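Local structure of beta-galactosidase/beta-glucuronidase (Faecalibacterium prausnitzii L2-6, 6MVF) at residues A[151-156]-A[335-340]; A[158-163]-A[308-313]. The protein binds flavin mononucleotide and is a glycoside hydrolase family 2 enzyme of the human gut microbiome that acts as a beta-glucuronidase. All blocks are in the same frame, centred on the assembly; numbering follows the deposited sequence.

Interaction 1 (A[151-156]-A[335-340]); sequences ADFTFY and AHYQHS
At the seam between the sugar-binding domain and the TIM barrel of this family 2 glycosidase, Phe153 packs against Tyr337 and His336. The phenyl ring does all the touching on its side: CE2 of Phe153 lies 3.6 Å from CE2 of Tyr337, while CE1 of Phe153 comes to 4.1 Å from CD2 of His336. Phe153 and Tyr337 run past each other in opposite directions, with ring centroids 5.4 Å apart and planes inclined at 48°, an oblique pairing. The first torsion of Phe153 (chi1 71°) sets CG between its backbone N and carbonyl carbon, and the ring is thereby carried to the barrel loop. Within 151-156, Phe155 places CE1 4.0 Å above one face of the Phe153 ring, offset to the rim.

Residues 335-340 join barrel strand 331-334 to helix 341-350, on the side of a TIM barrel where glycosidases form their active sites. A cis peptide links Ala335 to His336, and the loop is braced from within: NE2 of His339 donates to Ala335 O over 2.9 Å, nearly straight (173° at the hydrogen), approaching from above the carbonyl plane. That same oxygen sits 3.5 Å over one face of the Tyr337 ring, near its rim. The polar ends turn to barrel residues, His336 ND1 bonding to Glu357 and Tyr337 OH to His302. Strand 538-540 backs the other loop, with Phe538 against Phe153 and Gly539 hydrogen-bonded to the Thr154 backbone.

Interaction 2 (A[158-163]-A[308-313]); sequences GLYRGV and KGNALT
The amide of Asn310 lies over the ring of Tyr160, and this stack is the heart of the contact. ND2 of Asn310 is 3.4 Å above the plane of the Tyr160 ring, over its centre, and the amide and ring planes differ by only 19°. OD1 of Asn310 reaches back to the root of the tyrosine side chain, 3.2 Å from Tyr160 CB. With chi1 at 57°, Asn310 CG sits between its backbone N and carbonyl carbon, from where the amide lies against the ring.

Beside the stack the backbones approach: the CA-H of Ala311 points at Tyr160 O, with CA and O 3.5 Å apart and 166° at the hydrogen. A water then donates to Tyr160 O and to Leu312 O, 2.9 Å from each.

Further out, a type II' turn from Lys308 to Ala311, closed by Ala311 N to Lys308 O at 3.0 Å, presents Asn310 at its third position, and Thr313 caps helix 314-327 of the barrel. Tyr160 is held at its far end by OH bonding to Gly115 O, while Ala95 and Phe116 pack on its side chain.

No direct hydrogen bond joins the two loops. Because the amide is nearly parallel to the ring, the attraction is probably dispersion and amide-pi electrostatics rather than an N-H aimed at the pi cloud, and the shared water donates a hydrogen bond to each of two carbonyl oxygens, which as two acceptors cannot bond to each other.

How the interactions relate
Both contacts are buried and both join the loop between strands 131-139 and 163-168 to the TIM barrel, but at different loops: interaction 1 at the one after strand 331-334, interaction 2 at the one after strand 292-300. Interaction 1 is the more central, its centre about 9 Å from the centre of the chain, against about 15 Å, and is purely aromatic across its segments. Interaction 2 instead combines an amide stack with a water bridge. Their centres lie about 13 Å apart, yet they touch: Arg161 NH2 probably bonds to Gln338 O at 2.9 Å, and Tyr156 packs on Gly309 and Asn310. Along the chain, interaction 2 is nested within the loop closed by interaction 1.

Interaction 1 (A[151-156]-A[335-340])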
# COMPACT_ATOMS: atom_id res chain seq x y z
N ALA A 151 -21.35 -37.19 -7.78
CA ALA A 151 -20.04 -36.97 -7.19
C ALA A 151 -20.19 -36.65 -5.71
O ALA A 151 -21.25 -36.24 -5.24
CB ALA A 151 -19.28 -35.85 -7.91
N ASP A 152 -19.09 -36.83 -4.98
CA ASP A 152 -19.02 -36.56 -3.55
C ASP A 152 -18.53 -35.13 -3.32
O ASP A 152 -17.45 -34.90 -2.79
CB ASP A 152 -18.10 -37.57 -2.87
CG ASP A 152 -18.02 -37.39 -1.35
OD1 ASP A 152 -19.07 -37.14 -0.72
OD2 ASP A 152 -16.92 -37.53 -0.77
N PHE A 153 -19.32 -34.17 -3.78
CA PHE A 153 -19.07 -32.76 -3.52
C PHE A 153 -20.22 -31.95 -4.08
O PHE A 153 -20.85 -32.34 -5.06
CB PHE A 153 -17.71 -32.25 -4.09
CG PHE A 153 -17.66 -32.13 -5.60
CD1 PHE A 153 -17.31 -33.22 -6.39
CD2 PHE A 153 -17.90 -30.91 -6.22
CE1 PHE A 153 -17.23 -33.11 -7.79
CE2 PHE A 153 -17.82 -30.79 -7.62
CZ PHE A 153 -17.50 -31.89 -8.40
N THR A 154 -20.47 -30.82 -3.43
CA THR A 154 -21.59 -29.95 -3.75
C THR A 154 -21.38 -29.20 -5.07
O THR A 154 -20.28 -28.71 -5.37
CB THR A 154 -21.79 -28.97 -2.59
OG1 THR A 154 -21.96 -29.72 -1.39
CG2 THR A 154 -23.01 -28.09 -2.81
N PHE A 155 -22.45 -29.12 -5.87
CA PHE A 155 -22.47 -28.36 -7.12
C PHE A 155 -23.01 -26.97 -6.82
O PHE A 155 -24.16 -26.65 -7.11
CB PHE A 155 -23.33 -29.04 -8.18
CG PHE A 155 -23.03 -30.48 -8.41
CD1 PHE A 155 -21.81 -31.03 -8.03
CD2 PHE A 155 -23.96 -31.28 -9.02
CE1 PHE A 155 -21.55 -32.37 -8.24
CE2 PHE A 155 -23.70 -32.61 -9.24
CZ PHE A 155 -22.50 -33.16 -8.85
N TYR A 156 -22.16 -26.15 -6.23
CA TYR A 156 -22.55 -24.78 -5.88
C TYR A 156 -23.02 -24.04 -7.12
O TYR A 156 -22.29 -23.96 -8.12
CB TYR A 156 -21.37 -24.05 -5.25
CG TYR A 156 -20.77 -24.71 -4.03
CD1 TYR A 156 -21.37 -24.56 -2.77
CD2 TYR A 156 -19.60 -25.45 -4.12
CE1 TYR A 156 -20.82 -25.15 -1.64
CE2 TYR A 156 -19.03 -26.04 -2.99
CZ TYR A 156 -19.65 -25.88 -1.76
OH TYR A 156 -19.08 -26.45 -0.65
N ALA A 335 -8.59 -31.39 -8.47
CA ALA A 335 -9.82 -32.11 -8.76
C ALA A 335 -11.03 -31.23 -8.44
O ALA A 335 -10.92 -30.27 -7.67
CB ALA A 335 -9.84 -33.42 -7.97
N HIS A 336 -12.19 -31.52 -9.04
CA HIS A 336 -12.41 -32.51 -10.11
C HIS A 336 -12.85 -31.77 -11.36
O HIS A 336 -13.72 -32.24 -12.09
CB HIS A 336 -13.51 -33.53 -9.77
CG HIS A 336 -13.11 -34.59 -8.79
ND1 HIS A 336 -12.17 -35.56 -9.06
CD2 HIS A 336 -13.59 -34.88 -7.55
CE1 HIS A 336 -12.06 -36.37 -8.02
NE2 HIS A 336 -12.91 -35.98 -7.09
N TYR A 337 -12.29 -30.60 -11.59
CA TYR A 337 -12.83 -29.66 -12.57
C TYR A 337 -11.76 -28.62 -12.82
O TYR A 337 -10.68 -28.66 -12.24
CB TYR A 337 -14.14 -29.05 -12.07
CG TYR A 337 -14.07 -28.79 -10.58
CD1 TYR A 337 -13.34 -27.71 -10.08
CD2 TYR A 337 -14.69 -29.64 -9.68
CE1 TYR A 337 -13.26 -27.48 -8.71
CE2 TYR A 337 -14.61 -29.42 -8.31
CZ TYR A 337 -13.89 -28.34 -7.83
OH TYR A 337 -13.80 -28.12 -6.46
N GLN A 338 -12.06 -27.68 -13.71
CA GLN A 338 -11.16 -26.56 -13.94
C GLN A 338 -11.21 -25.61 -12.75
O GLN A 338 -12.29 -25.30 -12.24
CB GLN A 338 -11.54 -25.85 -15.23
CG GLN A 338 -10.81 -24.57 -15.49
CD GLN A 338 -11.06 -24.09 -16.90
OE1 GLN A 338 -11.31 -24.88 -17.81
NE2 GLN A 338 -11.01 -22.78 -17.08
N HIS A 339 -10.04 -25.19 -12.26
CA HIS A 339 -10.01 -24.29 -11.12
C HIS A 339 -9.90 -22.82 -11.59
O HIS A 339 -10.00 -22.50 -12.78
CB HIS A 339 -8.88 -24.67 -10.18
CG HIS A 339 -9.24 -25.76 -9.21
ND1 HIS A 339 -9.23 -25.57 -7.84
CD2 HIS A 339 -9.63 -27.04 -9.41
CE1 HIS A 339 -9.59 -26.69 -7.24
NE2 HIS A 339 -9.84 -27.60 -8.17
N SER A 340 -9.74 -21.92 -10.63
CA SER A 340 -9.63 -20.50 -10.93
C SER A 340 -8.29 -20.19 -11.59
O SER A 340 -7.25 -20.74 -11.23
CB SER A 340 -9.77 -19.69 -9.65
OG SER A 340 -9.33 -18.36 -9.85

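Interaction 2 (A[158-163]-A[308-313])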
# COMPACT_ATOMS: atom_id res chain seq x y z
N GLY A 158 -24.32 -20.74 -9.42
CA GLY A 158 -24.20 -19.31 -9.53
C GLY A 158 -22.95 -18.80 -10.22
O GLY A 158 -22.23 -19.54 -10.89
N LEU A 159 -22.71 -17.50 -10.04
CA LEU A 159 -21.59 -16.79 -10.68
C LEU A 159 -20.46 -16.65 -9.66
O LEU A 159 -20.23 -15.59 -9.09
CB LEU A 159 -22.07 -15.43 -11.18
CG LEU A 159 -23.06 -15.40 -12.33
CD1 LEU A 159 -23.47 -13.96 -12.58
CD2 LEU A 159 -22.42 -16.02 -13.57
N TYR A 160 -19.76 -17.75 -9.41
CA TYR A 160 -18.91 -17.83 -8.23
C TYR A 160 -17.49 -17.32 -8.48
O TYR A 160 -16.64 -17.43 -7.58
CB TYR A 160 -18.92 -19.26 -7.67
CG TYR A 160 -18.31 -20.26 -8.61
CD1 TYR A 160 -19.08 -20.89 -9.58
CD2 TYR A 160 -16.95 -20.56 -8.54
CE1 TYR A 160 -18.50 -21.81 -10.45
CE2 TYR A 160 -16.37 -21.46 -9.39
CZ TYR A 160 -17.13 -22.10 -10.35
OH TYR A 160 -16.51 -23.00 -11.20
N ARG A 161 -17.22 -16.75 -9.66
CA ARG A 161 -15.93 -16.17 -10.00
C ARG A 161 -15.99 -14.73 -10.49
O ARG A 161 -14.93 -14.11 -10.66
CB ARG A 161 -15.21 -17.00 -11.08
CG ARG A 161 -14.75 -18.38 -10.61
CD ARG A 161 -13.88 -19.08 -11.66
NE ARG A 161 -13.58 -20.42 -11.18
CZ ARG A 161 -13.36 -21.48 -11.94
NH1 ARG A 161 -13.40 -21.39 -13.26
NH2 ARG A 161 -13.13 -22.66 -11.36
N GLY A 162 -17.19 -14.19 -10.73
CA GLY A 162 -17.35 -12.83 -11.21
C GLY A 162 -17.48 -12.78 -12.72
O GLY A 162 -17.40 -13.79 -13.42
N VAL A 163 -17.64 -11.54 -13.21
CA VAL A 163 -18.01 -11.24 -14.59
C VAL A 163 -17.27 -9.98 -15.03
O VAL A 163 -17.10 -9.05 -14.24
CB VAL A 163 -19.55 -11.07 -14.74
CG1 VAL A 163 -19.93 -10.59 -16.14
CG2 VAL A 163 -20.30 -12.37 -14.42
N LYS A 308 -18.53 -19.97 2.45
CA LYS A 308 -18.41 -19.18 1.23
C LYS A 308 -18.82 -19.96 -0.00
O LYS A 308 -18.78 -19.39 -1.11
CB LYS A 308 -16.97 -18.69 1.02
CG LYS A 308 -16.52 -17.56 1.86
CD LYS A 308 -15.08 -17.32 1.53
CE LYS A 308 -14.55 -16.10 2.24
NZ LYS A 308 -13.55 -15.40 1.37
N GLY A 309 -19.16 -21.24 0.15
CA GLY A 309 -19.33 -22.10 -1.01
C GLY A 309 -18.03 -22.16 -1.79
O GLY A 309 -16.94 -22.22 -1.21
N ASN A 310 -18.14 -22.10 -3.12
CA ASN A 310 -16.98 -21.99 -4.00
C ASN A 310 -16.71 -20.54 -4.44
O ASN A 310 -15.98 -20.31 -5.42
CB ASN A 310 -17.15 -22.90 -5.21
CG ASN A 310 -18.42 -22.61 -5.98
OD1 ASN A 310 -19.17 -21.69 -5.64
ND2 ASN A 310 -18.67 -23.39 -7.03
N ALA A 311 -17.28 -19.56 -3.74
CA ALA A 311 -17.15 -18.16 -4.15
C ALA A 311 -15.96 -17.52 -3.41
O ALA A 311 -16.09 -16.72 -2.47
CB ALA A 311 -18.47 -17.42 -3.93
N LEU A 312 -14.77 -17.89 -3.87
CA LEU A 312 -13.52 -17.55 -3.21
C LEU A 312 -12.90 -16.31 -3.84
O LEU A 312 -13.09 -16.02 -5.02
CB LEU A 312 -12.54 -18.72 -3.27
CG LEU A 312 -12.55 -19.75 -2.13
CD1 LEU A 312 -13.91 -20.38 -1.83
CD2 LEU A 312 -11.53 -20.85 -2.39
N THR A 313 -12.16 -15.57 -3.03
CA THR A 313 -11.42 -14.44 -3.56
C THR A 313 -10.01 -14.89 -3.97
O THR A 313 -9.57 -16.01 -3.70
CB THR A 313 -11.34 -13.33 -2.52
OG1 THR A 313 -10.52 -13.75 -1.43
CG2 THR A 313 -12.73 -13.00 -2.00
O HOH W 1 -13.85 -17.95 -7.05